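Local coordinates for protein glycosyl transferase (Staphylococcus aureus, PDB 5U02) that belongs to the TarS-like glycosyltransferases and here comprises a helical linker followed by two C-terminal beta domains of the immunoglobulin-like E-set type, at residues A245-L249 and M351-L355; D313-M318 and I329-I335; E242-L246 and R297-F301; H149-L155 and Y194-L200. All coordinates share one frame; numbering follows the deposited sequence.

Contact 1. Residues A245-L249 and M351-L355; sequences ALIHL and MTYSL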
loop_
_atom_site.group_PDB
_atom_site.type_symbol
_atom_site.label_atom_id
_atom_site.label_comp_id
_atom_site.label_asym_id
_atom_site.label_seq_id
_atom_site.Cartn_x
_atom_site.Cartn_y
_atom_site.Cartn_z
ATOM N N ALA A 245 2.327 25.984 7.359
ATOM C CA ALA A 245 3.263 25.608 6.313
ATOM C C ALA A 245 2.938 26.394 5.050
ATOM O O ALA A 245 1.765 26.546 4.689
ATOM C CB ALA A 245 3.189 24.106 6.025
ATOM N N LEU A 246 3.975 26.891 4.382
ATOM C CA LEU A 246 3.801 27.669 3.163
ATOM C C LEU A 246 3.673 26.737 1.963
ATOM O O LEU A 246 4.490 25.829 1.781
ATOM C CB LEU A 246 4.973 28.629 2.966
ATOM C CG LEU A 246 4.904 29.579 1.769
ATOM C CD1 LEU A 246 3.795 30.602 1.950
ATOM C CD2 LEU A 246 6.248 30.262 1.563
ATOM N N ILE A 247 2.654 26.977 1.144
ATOM C CA ILE A 247 2.381 26.188 -0.051
ATOM C C ILE A 247 2.329 27.132 -1.243
ATOM O O ILE A 247 1.781 28.235 -1.142
ATOM C CB ILE A 247 1.063 25.394 0.098
ATOM C CG1 ILE A 247 1.259 24.237 1.084
ATOM C CG2 ILE A 247 0.551 24.899 -1.252
ATOM C CD1 ILE A 247 -0.004 23.469 1.401
ATOM N N HIS A 248 2.918 26.708 -2.362
ATOM C CA HIS A 248 2.972 27.494 -3.589
ATOM C C HIS A 248 2.264 26.727 -4.694
ATOM O O HIS A 248 2.600 25.571 -4.971
ATOM C CB HIS A 248 4.416 27.791 -4.003
ATOM C CG HIS A 248 4.541 28.758 -5.142
ATOM N ND1 HIS A 248 3.758 29.887 -5.251
ATOM C CD2 HIS A 248 5.380 28.778 -6.206
ATOM C CE1 HIS A 248 4.101 30.555 -6.339
ATOM N NE2 HIS A 248 5.083 29.903 -6.936
ATOM N N LEU A 249 1.308 27.378 -5.343
ATOM C CA LEU A 249 0.417 26.663 -6.247
ATOM C C LEU A 249 -0.068 27.626 -7.319
ATOM O O LEU A 249 -0.803 28.567 -7.013
ATOM C CB LEU A 249 -0.746 26.071 -5.467
ATOM C CG LEU A 249 -1.764 25.249 -6.226
ATOM C CD1 LEU A 249 -1.104 24.055 -6.874
ATOM C CD2 LEU A 249 -2.781 24.806 -5.236
ATOM N N MET A 351 11.259 22.034 -2.314
ATOM C CA MET A 351 10.236 22.921 -2.845
ATOM C C MET A 351 10.871 24.201 -3.378
ATOM O O MET A 351 11.963 24.600 -2.968
ATOM C CB MET A 351 9.184 23.258 -1.778
ATOM C CG MET A 351 8.778 22.075 -0.899
ATOM S SD MET A 351 7.945 20.741 -1.790
ATOM C CE MET A 351 6.398 21.526 -2.237
ATOM N N THR A 352 10.168 24.841 -4.307
ATOM C CA THR A 352 10.603 26.106 -4.878
ATOM C C THR A 352 9.485 27.127 -4.744
ATOM O O THR A 352 8.301 26.794 -4.860
ATOM C CB THR A 352 11.015 25.952 -6.352
ATOM O OG1 THR A 352 11.421 27.224 -6.876
ATOM C CG2 THR A 352 9.860 25.404 -7.184
ATOM N N TYR A 353 9.862 28.370 -4.474
ATOM C CA TYR A 353 8.906 29.454 -4.287
ATOM C C TYR A 353 9.366 30.619 -5.147
ATOM O O TYR A 353 10.386 31.251 -4.852
ATOM C CB TYR A 353 8.796 29.847 -2.811
ATOM C CG TYR A 353 8.440 28.661 -1.947
ATOM C CD1 TYR A 353 7.120 28.243 -1.819
ATOM C CD2 TYR A 353 9.425 27.932 -1.299
ATOM C CE1 TYR A 353 6.790 27.141 -1.052
ATOM C CE2 TYR A 353 9.107 26.831 -0.527
ATOM C CZ TYR A 353 7.787 26.439 -0.407
ATOM O OH TYR A 353 7.467 25.343 0.360
ATOM N N SER A 354 8.633 30.878 -6.223
ATOM C CA SER A 354 8.919 32.023 -7.066
ATOM C C SER A 354 8.427 33.288 -6.379
ATOM O O SER A 354 7.252 33.388 -6.015
ATOM C CB SER A 354 8.251 31.865 -8.431
ATOM O OG SER A 354 8.473 33.009 -9.236
ATOM N N LEU A 355 9.326 34.245 -6.186
ATOM C CA LEU A 355 8.932 35.566 -5.707
ATOM C C LEU A 355 8.542 36.456 -6.900
ATOM O O LEU A 355 8.581 37.680 -6.814
ATOM C CB LEU A 355 10.057 36.204 -4.886
ATOM C CG LEU A 355 10.709 35.279 -3.853
ATOM C CD1 LEU A 355 11.801 35.993 -3.067
ATOM C CD2 LEU A 355 9.672 34.689 -2.912
HETATM O O HOH W 1 5.069 23.864 0.310
#
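His248 and Tyr353 mark the closest backbone approach, with CA atoms 6.3 Å apart, where strands 245-249 and 352-354 pass at 66° with their axes 7.6 Å apart. That spacing suits side-chain packing and is too wide for a shared sheet. The Tyr353 ring fills the gap. With CG anti to its own carbonyl carbon (chi1 -56°), it reaches toward the other strand, and Leu246 lays CD2 over one face in a CH-pi contact, 4.3 Å from the ring centroid and displaced toward the rim. His248 approaches obliquely, its CB 3.5 Å from Tyr353 CD1. Its imidazole continues past the tyrosine to Ser354, where His248 NE2 lies 3.7 Å from the backbone N of Ser354. The imidazole has other partners as well: ND1 is hydrogen-bonded to Asp252 O and the ring stacks with Phe253. A tyrosine suits this boundary because its flat body takes apolar neighbours while its hydroxyl reaches polar groups. Tyr353 OH donates to a water at 2.8 Å, which in turn donates to Leu246 O, and Asn148 ND2 is a further partner. The arrangement is that of an interface between two consecutive E-set beta domains, joined at this point through side chains and a bridging water.

Contact 2. Residues D313-M318 and I329-I335; sequences DMIMGM and ILLSKDI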
loop_
_atom_site.group_PDB
_atom_site.type_symbol
_atom_site.label_atom_id
_atom_site.label_comp_id
_atom_site.label_asym_id
_atom_site.label_seq_id
_atom_site.Cartn_x
_atom_site.Cartn_y
_atom_site.Cartn_z
ATOM N N ASP A 313 22.400 34.760 -11.233
ATOM C CA ASP A 313 23.297 34.212 -10.222
ATOM C C ASP A 313 22.481 33.370 -9.252
ATOM O O ASP A 313 21.257 33.510 -9.161
ATOM C CB ASP A 313 24.050 35.327 -9.486
ATOM C CG ASP A 313 25.210 34.812 -8.667
ATOM O OD1 ASP A 313 25.748 33.736 -8.994
ATOM O OD2 ASP A 313 25.590 35.493 -7.694
ATOM N N MET A 314 23.168 32.483 -8.533
ATOM C CA MET A 314 22.514 31.668 -7.518
ATOM C C MET A 314 23.475 31.447 -6.358
ATOM O O MET A 314 24.696 31.457 -6.533
ATOM C CB MET A 314 21.998 30.334 -8.108
ATOM C CG MET A 314 23.019 29.236 -8.459
ATOM S SD MET A 314 23.635 28.270 -7.068
ATOM C CE MET A 314 22.130 27.499 -6.502
ATOM N N ILE A 315 22.914 31.289 -5.160
ATOM C CA ILE A 315 23.689 31.092 -3.940
ATOM C C ILE A 315 23.039 29.980 -3.128
ATOM O O ILE A 315 21.833 30.024 -2.861
ATOM C CB ILE A 315 23.784 32.374 -3.089
ATOM C CG1 ILE A 315 24.126 33.591 -3.949
ATOM C CG2 ILE A 315 24.832 32.203 -1.990
ATOM C CD1 ILE A 315 24.089 34.892 -3.182
ATOM N N MET A 316 23.841 28.990 -2.740
ATOM C CA MET A 316 23.399 27.910 -1.872
ATOM C C MET A 316 23.461 28.348 -0.415
ATOM O O MET A 316 24.145 29.310 -0.055
ATOM C CB MET A 316 24.266 26.663 -2.064
ATOM C CG MET A 316 24.154 26.001 -3.434
ATOM S SD MET A 316 22.540 25.243 -3.699
ATOM C CE MET A 316 22.473 24.093 -2.328
ATOM N N GLY A 317 22.738 27.621 0.430
ATOM C CA GLY A 317 22.693 27.948 1.840
ATOM C C GLY A 317 22.209 26.764 2.646
ATOM O O GLY A 317 21.881 25.707 2.104
ATOM N N MET A 318 22.175 26.954 3.962
ATOM C CA MET A 318 21.660 25.956 4.893
ATOM C C MET A 318 20.530 26.579 5.697
ATOM O O MET A 318 20.719 27.622 6.333
ATOM C CB MET A 318 22.763 25.437 5.815
ATOM C CG MET A 318 23.412 24.151 5.321
ATOM S SD MET A 318 22.376 22.711 5.657
ATOM C CE MET A 318 22.166 22.885 7.427
ATOM N N ILE A 329 18.657 31.224 6.808
ATOM C CA ILE A 329 19.300 30.600 5.662
ATOM C C ILE A 329 20.733 31.105 5.657
ATOM O O ILE A 329 20.991 32.261 5.304
ATOM C CB ILE A 329 18.579 30.912 4.348
ATOM C CG1 ILE A 329 17.151 30.352 4.387
ATOM C CG2 ILE A 329 19.349 30.323 3.172
ATOM C CD1 ILE A 329 16.315 30.685 3.170
ATOM N N LEU A 330 21.660 30.248 6.084
ATOM C CA LEU A 330 23.084 30.579 6.135
ATOM C C LEU A 330 23.677 30.361 4.750
ATOM O O LEU A 330 23.914 29.224 4.336
ATOM C CB LEU A 330 23.792 29.729 7.183
ATOM C CG LEU A 330 25.306 29.900 7.313
ATOM C CD1 LEU A 330 25.651 31.334 7.692
ATOM C CD2 LEU A 330 25.886 28.915 8.324
ATOM N N LEU A 331 23.925 31.455 4.031
ATOM C CA LEU A 331 24.388 31.381 2.654
ATOM C C LEU A 331 25.851 30.953 2.585
ATOM O O LEU A 331 26.617 31.094 3.543
ATOM C CB LEU A 331 24.216 32.731 1.960
ATOM C CG LEU A 331 22.786 33.240 1.817
ATOM C CD1 LEU A 331 22.796 34.641 1.245
ATOM C CD2 LEU A 331 21.996 32.299 0.925
ATOM N N SER A 332 26.241 30.435 1.417
ATOM C CA SER A 332 27.609 29.979 1.202
ATOM C C SER A 332 28.577 31.119 0.923
ATOM O O SER A 332 29.793 30.894 0.937
ATOM C CB SER A 332 27.659 28.986 0.041
ATOM O OG SER A 332 27.401 29.641 -1.188
ATOM N N LYS A 333 28.073 32.325 0.666
ATOM C CA LYS A 333 28.918 33.489 0.443
ATOM C C LYS A 333 28.134 34.736 0.825
ATOM O O LYS A 333 26.944 34.675 1.145
ATOM C CB LYS A 333 29.391 33.568 -1.013
ATOM C CG LYS A 333 28.283 33.884 -2.002
ATOM C CD LYS A 333 28.846 34.189 -3.382
ATOM C CE LYS A 333 27.757 34.698 -4.310
ATOM N NZ LYS A 333 28.293 35.097 -5.644
ATOM N N ASP A 334 28.815 35.876 0.789
ATOM C CA ASP A 334 28.161 37.142 1.085
ATOM C C ASP A 334 27.242 37.553 -0.060
ATOM O O ASP A 334 27.485 37.241 -1.230
ATOM C CB ASP A 334 29.197 38.241 1.330
ATOM C CG ASP A 334 29.843 38.145 2.696
ATOM O OD1 ASP A 334 29.351 37.369 3.540
ATOM O OD2 ASP A 334 30.843 38.857 2.929
ATOM N N ILE A 335 26.177 38.269 0.281
ATOM C CA ILE A 335 25.289 38.844 -0.717
ATOM C C ILE A 335 25.152 40.333 -0.429
ATOM O O ILE A 335 24.867 40.731 0.706
ATOM C CB ILE A 335 23.914 38.145 -0.749
ATOM C CG1 ILE A 335 23.031 38.762 -1.839
ATOM C CG2 ILE A 335 23.228 38.183 0.620
ATOM C CD1 ILE A 335 21.757 37.981 -2.106
HETATM O O HOH W 2 28.533 33.655 -8.356
HETATM O O HOH W 3 26.787 29.018 -3.899
#
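Backbone hydrogen bonds pair Met318 with Leu330 in both directions, Met318 N to Leu330 O at 2.9 Å and Leu330 N to Met318 O at 2.8 Å. Beside this antiparallel hydrogen-bonded pair lies the non-hydrogen-bonded pair Gly317 and Leu331, whose CA atoms come within 3.9 Å, an approach eased by the bare glycine. Ser332 N then gives Met316 O a 2.8 Å bond as its chain leaves the sheet. Among the apolar contacts Ile315 is the hub. Ile315 CG2, anti to the backbone N, rests 4.0 Å from Leu331 CB, and Ile315 CD1 meets Ile335 CD1 at 4.0 Å. The extended Lys333 chain crosses this isoleucine at about a right angle, Lys333 CE lying 3.8 Å from Ile315 CG1. The lysine thus spends its methylenes on the hydrophobic side chain and carries its charge onward. Lys333 NZ makes a long, weak salt bridge to Asp313 OD2 at 3.4 Å, backed by a water that joins NZ to OD1. Another water links Met316 N with Ser332 OG. Met316 also packs on Met316 of both other subunits. The chemistry implies a hairpin held by its backbone and an apolar centre, with the loosely paired charges probably contributing less at its margin.

Contact 3. Residues E242-L246 and R297-F301; sequences ETSAL and RGYVF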
loop_
_atom_site.group_PDB
_atom_site.type_symbol
_atom_site.label_atom_id
_atom_site.label_comp_id
_atom_site.label_asym_id
_atom_site.label_seq_id
_atom_site.Cartn_x
_atom_site.Cartn_y
_atom_site.Cartn_z
ATOM N N GLU A 242 -1.762 27.955 15.427
ATOM C CA GLU A 242 -1.741 28.662 14.150
ATOM C C GLU A 242 -0.413 28.532 13.401
ATOM O O GLU A 242 -0.285 29.093 12.305
ATOM C CB GLU A 242 -2.107 30.147 14.302
ATOM C CG GLU A 242 -3.513 30.372 14.858
ATOM C CD GLU A 242 -4.601 29.824 13.942
ATOM O OE1 GLU A 242 -4.432 29.888 12.706
ATOM O OE2 GLU A 242 -5.620 29.318 14.455
ATOM N N THR A 243 0.565 27.795 13.930
ATOM C CA THR A 243 1.767 27.486 13.164
ATOM C C THR A 243 1.386 26.813 11.846
ATOM O O THR A 243 0.577 25.880 11.825
ATOM C CB THR A 243 2.696 26.580 13.980
ATOM O OG1 THR A 243 3.190 27.299 15.114
ATOM C CG2 THR A 243 3.877 26.111 13.139
ATOM N N SER A 244 1.970 27.290 10.746
ATOM C CA SER A 244 1.522 26.944 9.404
ATOM C C SER A 244 2.685 26.488 8.536
ATOM O O SER A 244 3.858 26.604 8.899
ATOM C CB SER A 244 0.831 28.134 8.720
ATOM O OG SER A 244 -0.316 28.539 9.431
ATOM N N ALA A 245 2.327 25.984 7.359
ATOM C CA ALA A 245 3.263 25.608 6.313
ATOM C C ALA A 245 2.938 26.394 5.050
ATOM O O ALA A 245 1.765 26.546 4.689
ATOM C CB ALA A 245 3.189 24.106 6.025
ATOM N N LEU A 246 3.975 26.891 4.382
ATOM C CA LEU A 246 3.801 27.669 3.163
ATOM C C LEU A 246 3.673 26.737 1.963
ATOM O O LEU A 246 4.490 25.829 1.781
ATOM C CB LEU A 246 4.973 28.629 2.966
ATOM C CG LEU A 246 4.904 29.579 1.769
ATOM C CD1 LEU A 246 3.795 30.602 1.950
ATOM C CD2 LEU A 246 6.248 30.262 1.563
ATOM N N ARG A 297 1.945 34.469 12.482
ATOM C CA ARG A 297 1.981 33.090 12.934
ATOM C C ARG A 297 3.318 32.510 12.501
ATOM O O ARG A 297 3.985 33.044 11.612
ATOM C CB ARG A 297 0.812 32.284 12.356
ATOM C CG ARG A 297 0.900 32.095 10.845
ATOM C CD ARG A 297 -0.365 31.484 10.257
ATOM N NE ARG A 297 -1.394 32.478 9.964
ATOM C CZ ARG A 297 -2.592 32.513 10.536
ATOM N NH1 ARG A 297 -2.931 31.606 11.441
ATOM N NH2 ARG A 297 -3.454 33.456 10.196
ATOM N N GLY A 298 3.716 31.423 13.147
ATOM C CA GLY A 298 4.936 30.760 12.751
ATOM C C GLY A 298 4.750 29.957 11.477
ATOM O O GLY A 298 3.674 29.430 11.196
ATOM N N TYR A 299 5.824 29.878 10.694
ATOM C CA TYR A 299 5.894 29.032 9.510
ATOM C C TYR A 299 7.074 28.084 9.657
ATOM O O TYR A 299 8.200 28.524 9.921
ATOM C CB TYR A 299 6.039 29.867 8.234
ATOM C CG TYR A 299 4.734 30.430 7.727
ATOM C CD1 TYR A 299 4.228 31.632 8.224
ATOM C CD2 TYR A 299 4.006 29.762 6.751
ATOM C CE1 TYR A 299 3.031 32.145 7.764
ATOM C CE2 TYR A 299 2.809 30.269 6.285
ATOM C CZ TYR A 299 2.327 31.460 6.793
ATOM O OH TYR A 299 1.135 31.965 6.329
ATOM N N VAL A 300 6.817 26.790 9.494
ATOM C CA VAL A 300 7.841 25.767 9.651
ATOM C C VAL A 300 8.312 25.338 8.270
ATOM O O VAL A 300 7.495 25.019 7.395
ATOM C CB VAL A 300 7.319 24.566 10.459
ATOM C CG1 VAL A 300 7.373 24.869 11.948
ATOM C CG2 VAL A 300 5.902 24.203 10.034
ATOM N N PHE A 301 9.628 25.340 8.073
ATOM C CA PHE A 301 10.246 24.908 6.832
ATOM C C PHE A 301 11.157 23.724 7.113
ATOM O O PHE A 301 11.686 23.575 8.221
ATOM C CB PHE A 301 11.046 26.047 6.175
ATOM C CG PHE A 301 10.190 27.177 5.668
ATOM C CD1 PHE A 301 9.753 28.174 6.525
ATOM C CD2 PHE A 301 9.819 27.235 4.333
ATOM C CE1 PHE A 301 8.960 29.211 6.059
ATOM C CE2 PHE A 301 9.028 28.266 3.859
ATOM C CZ PHE A 301 8.598 29.260 4.724
HETATM O O HOH W 4 2.517 30.354 15.412
HETATM O O HOH W 5 6.495 26.788 5.578
#
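Glu242 and Arg297 form a salt bridge of 2.6 Å between OE1 of the glutamate and NH1 of the arginine, the carboxylate meeting the edge of the guanidinium with the two planes 69° apart. A bend at chi3 (85°) turns the arginine's end toward the glutamate, while Arg297 CD passes 3.1 Å from Ser244 OG. Ser244 is the centre of the backbone join: its N donates to Gly298 O at 2.8 Å, and its O receives Val300 N at 3.0 Å. Small enough to sit beneath an aromatic ring, the serine also places CB over one face of Tyr299, 4.2 Å from the centroid. Leu246 meets the edge of Phe301, its CD2 4.1 Å from CZ, and Thr243 CG2 touches Val300 CG1. Water reinforces both flanks. One molecule joins Thr243 OG1, also hydrogen-bonded to Thr240 O, to Gly298 N; another links Leu246 N to Val300 O and lies over the centre of the Phe301 ring. Further out, Thr257 hydrogen-bonds Ser244 OG, and Gln321 holds the backbone of Tyr299 and Phe301. The join ties the start of strand 245-249 to the loop between strands 289-294 and 304-310, with Phe146 of strand 138-146 against Thr243 and Val300 and Ile274 of strand 267-274 against Leu246 and Tyr299.

Contact 4. Residues H149-L155 and Y194-L200; sequences HKIVTEL and YRFNIML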
loop_
_atom_site.group_PDB
_atom_site.type_symbol
_atom_site.label_atom_id
_atom_site.label_comp_id
_atom_site.label_asym_id
_atom_site.label_seq_id
_atom_site.Cartn_x
_atom_site.Cartn_y
_atom_site.Cartn_z
ATOM N N HIS A 149 7.190 20.707 3.333
ATOM C CA HIS A 149 7.456 19.578 2.451
ATOM C C HIS A 149 6.584 18.364 2.740
ATOM O O HIS A 149 6.120 17.711 1.800
ATOM C CB HIS A 149 8.949 19.216 2.529
ATOM C CG HIS A 149 9.301 17.895 1.917
ATOM N ND1 HIS A 149 9.695 16.800 2.660
ATOM C CD2 HIS A 149 9.285 17.488 0.623
ATOM C CE1 HIS A 149 9.932 15.788 1.845
ATOM N NE2 HIS A 149 9.686 16.176 0.606
ATOM N N LYS A 150 6.298 18.074 4.007
ATOM C CA LYS A 150 5.450 16.935 4.327
ATOM C C LYS A 150 4.877 17.079 5.729
ATOM O O LYS A 150 5.364 17.859 6.551
ATOM C CB LYS A 150 6.216 15.613 4.218
ATOM C CG LYS A 150 7.361 15.493 5.205
ATOM C CD LYS A 150 8.007 14.115 5.150
ATOM C CE LYS A 150 9.157 14.020 6.140
ATOM N NZ LYS A 150 9.786 12.675 6.126
ATOM N N ILE A 151 3.834 16.294 5.985
ATOM C CA ILE A 151 3.275 16.097 7.315
ATOM C C ILE A 151 3.575 14.665 7.732
ATOM O O ILE A 151 3.352 13.728 6.956
ATOM C CB ILE A 151 1.760 16.362 7.333
ATOM C CG1 ILE A 151 1.450 17.800 6.916
ATOM C CG2 ILE A 151 1.168 16.039 8.703
ATOM C CD1 ILE A 151 -0.013 18.011 6.543
ATOM N N VAL A 152 4.080 14.494 8.949
ATOM C CA VAL A 152 4.323 13.176 9.525
ATOM C C VAL A 152 3.465 13.058 10.774
ATOM O O VAL A 152 3.645 13.824 11.732
ATOM C CB VAL A 152 5.806 12.955 9.856
ATOM C CG1 VAL A 152 6.038 11.537 10.385
ATOM C CG2 VAL A 152 6.663 13.227 8.633
ATOM N N THR A 153 2.529 12.112 10.766
ATOM C CA THR A 153 1.666 11.901 11.915
ATOM C C THR A 153 1.628 10.422 12.261
ATOM O O THR A 153 1.613 9.560 11.375
ATOM C CB THR A 153 0.241 12.444 11.673
ATOM O OG1 THR A 153 -0.500 12.386 12.894
ATOM C CG2 THR A 153 -0.485 11.641 10.623
ATOM N N GLU A 154 1.631 10.139 13.559
ATOM C CA GLU A 154 1.575 8.783 14.079
ATOM C C GLU A 154 0.274 8.612 14.846
ATOM O O GLU A 154 -0.030 9.407 15.741
ATOM C CB GLU A 154 2.778 8.499 14.983
ATOM C CG GLU A 154 2.853 7.083 15.513
ATOM C CD GLU A 154 3.967 6.917 16.522
ATOM O OE1 GLU A 154 3.804 7.393 17.667
ATOM O OE2 GLU A 154 5.013 6.325 16.163
ATOM N N LEU A 155 -0.499 7.595 14.482
ATOM C CA LEU A 155 -1.747 7.270 15.159
ATOM C C LEU A 155 -1.594 5.916 15.830
ATOM O O LEU A 155 -1.209 4.938 15.180
ATOM C CB LEU A 155 -2.920 7.251 14.178
ATOM C CG LEU A 155 -3.136 8.574 13.439
ATOM C CD1 LEU A 155 -4.332 8.473 12.515
ATOM C CD2 LEU A 155 -3.311 9.710 14.432
ATOM N N TYR A 194 0.865 3.616 13.812
ATOM C CA TYR A 194 0.747 3.739 12.364
ATOM C C TYR A 194 1.196 5.131 11.925
ATOM O O TYR A 194 0.603 6.136 12.333
ATOM C CB TYR A 194 -0.690 3.451 11.927
ATOM C CG TYR A 194 -1.085 2.002 12.151
ATOM C CD1 TYR A 194 -1.541 1.564 13.391
ATOM C CD2 TYR A 194 -0.956 1.066 11.133
ATOM C CE1 TYR A 194 -1.882 0.239 13.600
ATOM C CE2 TYR A 194 -1.292 -0.257 11.327
ATOM C CZ TYR A 194 -1.755 -0.663 12.564
ATOM O OH TYR A 194 -2.094 -1.977 12.782
ATOM N N ARG A 195 2.231 5.182 11.083
ATOM C CA ARG A 195 2.873 6.424 10.671
ATOM C C ARG A 195 2.534 6.744 9.222
ATOM O O ARG A 195 2.682 5.891 8.342
ATOM C CB ARG A 195 4.390 6.329 10.840
ATOM C CG ARG A 195 5.166 7.468 10.194
ATOM C CD ARG A 195 6.644 7.317 10.483
ATOM N NE ARG A 195 6.905 7.430 11.911
ATOM C CZ ARG A 195 7.659 8.375 12.457
ATOM N NH1 ARG A 195 8.255 9.274 11.685
ATOM N NH2 ARG A 195 7.832 8.403 13.771
ATOM N N PHE A 196 2.104 7.978 8.977
ATOM C CA PHE A 196 1.717 8.431 7.648
ATOM C C PHE A 196 2.575 9.627 7.261
ATOM O O PHE A 196 2.636 10.617 8.001
ATOM C CB PHE A 196 0.231 8.797 7.602
ATOM C CG PHE A 196 -0.693 7.642 7.879
ATOM C CD1 PHE A 196 -1.017 7.282 9.184
ATOM C CD2 PHE A 196 -1.216 6.902 6.832
ATOM C CE1 PHE A 196 -1.868 6.210 9.434
ATOM C CE2 PHE A 196 -2.057 5.835 7.068
ATOM C CZ PHE A 196 -2.387 5.486 8.370
ATOM N N ASN A 197 3.251 9.525 6.111
ATOM C CA ASN A 197 3.942 10.650 5.487
ATOM C C ASN A 197 3.009 11.237 4.437
ATOM O O ASN A 197 2.733 10.591 3.421
ATOM C CB ASN A 197 5.259 10.213 4.847
ATOM C CG ASN A 197 6.231 9.615 5.846
ATOM O OD1 ASN A 197 6.286 10.024 7.002
ATOM N ND2 ASN A 197 7.005 8.634 5.398
ATOM N N ILE A 198 2.519 12.448 4.685
ATOM C CA ILE A 198 1.641 13.157 3.760
ATOM C C ILE A 198 2.503 14.162 3.010
ATOM O O ILE A 198 2.781 15.256 3.512
ATOM C CB ILE A 198 0.492 13.859 4.484
ATOM C CG1 ILE A 198 -0.312 12.880 5.333
ATOM C CG2 ILE A 198 -0.410 14.555 3.486
ATOM C CD1 ILE A 198 -1.187 13.590 6.324
ATOM N N MET A 199 2.911 13.800 1.799
ATOM C CA MET A 199 3.738 14.668 0.971
ATOM C C MET A 199 2.871 15.764 0.359
ATOM O O MET A 199 1.927 15.473 -0.383
ATOM C CB MET A 199 4.422 13.844 -0.117
ATOM C CG MET A 199 4.979 12.529 0.394
ATOM S SD MET A 199 6.110 12.778 1.766
ATOM C CE MET A 199 7.487 13.525 0.910
ATOM N N LEU A 200 3.199 17.023 0.655
ATOM C CA LEU A 200 2.377 18.131 0.178
ATOM C C LEU A 200 2.381 18.238 -1.342
ATOM O O LEU A 200 1.408 18.733 -1.922
ATOM C CB LEU A 200 2.842 19.444 0.804
ATOM C CG LEU A 200 2.976 19.437 2.325
ATOM C CD1 LEU A 200 3.520 20.747 2.821
ATOM C CD2 LEU A 200 1.651 19.156 2.982
#
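Ile151, Thr153 and Leu155 pair with Ile198, Phe196 and Tyr194 in an antiparallel ladder, each pair linked by two backbone hydrogen bonds, the strand directions 165° apart and the axes 4.6 Å from each other at closest. The bond from Ile198 N to Ile151 O measures 2.7 Å. At the end of the ladder Leu200 N, on the first turn of helix 200-203, reaches His149 O at 3.2 Å.

The face of Ile151 and Ile198 is buried, which suits their branched apolar side chains; the CB atoms of Ile151 and Ile198 meet at 4.0 Å as the two slant across each other. Leu200 extends this apolar surface, its CD2 4.1 Å from Ile151 CD1. The opposite face, with Lys150, Val152, Glu154, Arg195, Asn197 and Met199, mixes polar and apolar side chains. Met199, folded back at chi2 and chi3, puts SD 3.7 Å from Lys150 CB and CE 3.5 Å from His149 NE2. Val152 spreads its two methyls between polar neighbours: CG1 is 3.4 Å from Arg195 NH1, and CG2 faces Asn197 OD1. Polar side chains suit this face because another subunit lies against it. Lys150 makes a salt bridge to Glu201 of the second subunit, Asn197 bonds Asp202 there, and Glu154 bonds Tyr206 there.

Strand 138-146 pairs with the other edge of 150-159, and strand 181-190 with the other edge of 193-199. Leu171 of strand 168-175 packs against Thr153, Phe196 and Ile198 on the apolar face.

In the fold
Contact 4 is the most central, its centre about 13 Å from that of the chain, and contact 2 the most distant at about 41 Å. Each is a sheet pairing inside its own domain, contact 4 in the first and contact 2 in the second, and each also touches the second subunit. Contacts 1 and 3 instead join the two domains. They share Ala245 and Leu246 of strand 245-249, with centres about 12 Å apart, yet contact 3 uses backbone bonds plus a salt bridge, whereas contact 1 relies on side-chain packing and a water. Contacts 2 and 3 are buried, contacts 1 and 4 partly buried. Met351 SD packs 4.3 Å from His149 CD2, so contact 1 touches contact 4.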